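Local coordinates for putative uncharacterized protein PAE0789 (Pyrobaculum aerophilum, PDB 2ZYZ) that probably serves as the structural subunit of an archaeal splicing endonuclease and is thought to bind nucleic acid, at residues F58-E63 with V87-S92. Numbering follows the deposited sequence.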
loop_
_atom_site.group_PDB
_atom_site.type_symbol
_atom_site.label_atom_id
_atom_site.label_comp_id
_atom_site.label_asym_id
_atom_site.label_seq_id
_atom_site.Cartn_x
_atom_site.Cartn_y
_atom_site.Cartn_z
ATOM N N PHE C 58 -18.539 16.574 3.666
ATOM C CA PHE C 58 -17.101 16.520 3.682
ATOM C C PHE C 58 -16.578 16.016 5.018
ATOM O O PHE C 58 -17.059 16.422 6.055
ATOM C CB PHE C 58 -16.488 17.859 3.379
ATOM C CG PHE C 58 -16.598 18.263 1.966
ATOM C CD1 PHE C 58 -17.707 18.879 1.527
ATOM C CD2 PHE C 58 -15.575 18.033 1.076
ATOM C CE1 PHE C 58 -17.799 19.252 0.215
ATOM C CE2 PHE C 58 -15.681 18.391 -0.217
ATOM C CZ PHE C 58 -16.792 19.003 -0.642
ATOM N N TYR C 59 -15.536 15.195 4.945
ATOM C CA TYR C 59 -14.822 14.739 6.121
ATOM C C TYR C 59 -13.337 14.955 5.894
ATOM O O TYR C 59 -12.791 14.506 4.928
ATOM C CB TYR C 59 -15.144 13.280 6.418
ATOM C CG TYR C 59 -14.464 12.708 7.618
ATOM C CD1 TYR C 59 -14.588 13.286 8.834
ATOM C CD2 TYR C 59 -13.706 11.583 7.526
ATOM C CE1 TYR C 59 -13.992 12.786 9.904
ATOM C CE2 TYR C 59 -13.083 11.080 8.612
ATOM C CZ TYR C 59 -13.241 11.695 9.792
ATOM O OH TYR C 59 -12.631 11.204 10.840
ATOM N N VAL C 60 -12.686 15.668 6.791
ATOM C CA VAL C 60 -11.333 16.077 6.594
ATOM C C VAL C 60 -10.412 15.046 7.238
ATOM O O VAL C 60 -10.615 14.728 8.358
ATOM C CB VAL C 60 -11.046 17.455 7.249
ATOM C CG1 VAL C 60 -9.643 17.755 7.216
ATOM C CG2 VAL C 60 -11.802 18.511 6.588
ATOM N N MET C 61 -9.423 14.568 6.501
ATOM C CA MET C 61 -8.434 13.650 6.986
ATOM C C MET C 61 -7.045 14.219 6.805
ATOM O O MET C 61 -6.633 14.464 5.725
ATOM C CB MET C 61 -8.548 12.320 6.243
ATOM C CG MET C 61 -9.835 11.668 6.484
ATOM S SD MET C 61 -10.048 10.076 5.726
ATOM C CE MET C 61 -8.864 9.071 6.549
ATOM N N VAL C 62 -6.347 14.424 7.903
ATOM C CA VAL C 62 -4.982 14.900 7.895
ATOM C C VAL C 62 -3.922 13.782 7.805
ATOM O O VAL C 62 -4.021 12.814 8.455
ATOM C CB VAL C 62 -4.729 15.830 9.116
ATOM C CG1 VAL C 62 -3.307 16.203 9.246
ATOM C CG2 VAL C 62 -5.568 17.038 8.994
ATOM N N GLU C 63 -2.926 13.974 6.944
ATOM C CA GLU C 63 -1.803 13.062 6.812
ATOM C C GLU C 63 -1.288 12.639 8.194
ATOM O O GLU C 63 -1.006 13.460 8.992
ATOM C CB GLU C 63 -0.666 13.659 6.005
ATOM C CG GLU C 63 0.431 12.711 5.692
ATOM C CD GLU C 63 1.527 13.259 4.754
ATOM O OE1 GLU C 63 1.468 14.419 4.400
ATOM O OE2 GLU C 63 2.404 12.491 4.438
ATOM N N VAL C 87 -17.423 13.072 0.639
ATOM C CA VAL C 87 -16.144 13.408 0.060
ATOM C C VAL C 87 -15.164 13.469 1.208
ATOM O O VAL C 87 -15.403 14.115 2.173
ATOM C CB VAL C 87 -16.145 14.761 -0.672
ATOM C CG1 VAL C 87 -14.820 15.075 -1.265
ATOM C CG2 VAL C 87 -17.147 14.765 -1.760
ATOM N N LEU C 88 -14.078 12.755 1.069
ATOM C CA LEU C 88 -12.971 12.828 1.994
ATOM C C LEU C 88 -11.998 13.885 1.525
ATOM O O LEU C 88 -11.514 13.819 0.469
ATOM C CB LEU C 88 -12.254 11.490 2.090
ATOM C CG LEU C 88 -13.133 10.343 2.506
ATOM C CD1 LEU C 88 -12.463 9.018 2.441
ATOM C CD2 LEU C 88 -13.870 10.591 3.755
ATOM N N ALA C 89 -11.717 14.852 2.363
ATOM C CA ALA C 89 -10.788 15.865 2.004
ATOM C C ALA C 89 -9.465 15.514 2.650
ATOM O O ALA C 89 -9.341 15.627 3.801
ATOM C CB ALA C 89 -11.257 17.189 2.507
ATOM N N LEU C 90 -8.497 15.118 1.855
ATOM C CA LEU C 90 -7.217 14.677 2.371
ATOM C C LEU C 90 -6.201 15.794 2.390
ATOM O O LEU C 90 -5.967 16.375 1.396
ATOM C CB LEU C 90 -6.672 13.545 1.537
ATOM C CG LEU C 90 -7.660 12.438 1.176
ATOM C CD1 LEU C 90 -7.055 11.422 0.338
ATOM C CD2 LEU C 90 -8.304 11.837 2.254
ATOM N N VAL C 91 -5.608 16.061 3.528
ATOM C CA VAL C 91 -4.707 17.185 3.636
ATOM C C VAL C 91 -3.303 16.758 4.014
ATOM O O VAL C 91 -3.127 16.039 4.951
ATOM C CB VAL C 91 -5.185 18.188 4.680
ATOM C CG1 VAL C 91 -4.447 19.483 4.548
ATOM C CG2 VAL C 91 -6.618 18.399 4.564
ATOM N N SER C 92 -2.325 17.180 3.234
ATOM C CA SER C 92 -0.955 16.824 3.506
ATOM C C SER C 92 -0.426 17.570 4.719
ATOM O O SER C 92 -0.993 18.472 5.142
ATOM C CB SER C 92 -0.066 17.126 2.327
ATOM O OG SER C 92 0.183 18.463 2.330
#
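Tyr59 and Met61 of strand 58-62 pair in parallel with strand 87-91 through a ladder of five backbone hydrogen bonds, from Tyr59 N to Val87 O (3.0 Å) at one end to Glu63 N to Val91 O (2.9 Å) at the other; the two strand segments run in the same direction at 26° to each other, the twist of a parallel pair. Between these, Tyr59 O accepts from Ala89 N, Met61 N donates to Ala89 O and Met61 O accepts from Val91 N. On one face, Phe58 lies alongside Val87: its CG sits anti to the carbonyl carbon (chi1 -73°), which brings ring atom CE2 to 3.6 Å from Val87 CG1, while Val87 CG2 lies over a ring face. Further along, Val60 CG1 reaches diagonally to Val91 CG2 (4.1 Å). The other face carries Tyr59, whose ring edge meets Leu88 CD2 in plane, 3.9 Å from Tyr59 CD2, and Met61, whose CB touches Leu90 CD2 at 4.0 Å. Beyond the strands, the extended Glu63 chain brings OE1 to 3.5 Å from Ser92 CA; this oxygen accepts from Asn93 N and also bonds a polar side chain of another protein chain. The two strands and helix 69-81 form a beta-alpha-beta crossover, the strands lying as adjacent inner strands of the mixed sheet, between strands 47-51 and 97-104, and helix 23-34 packs on the Phe58, Ala89 and Val91 face.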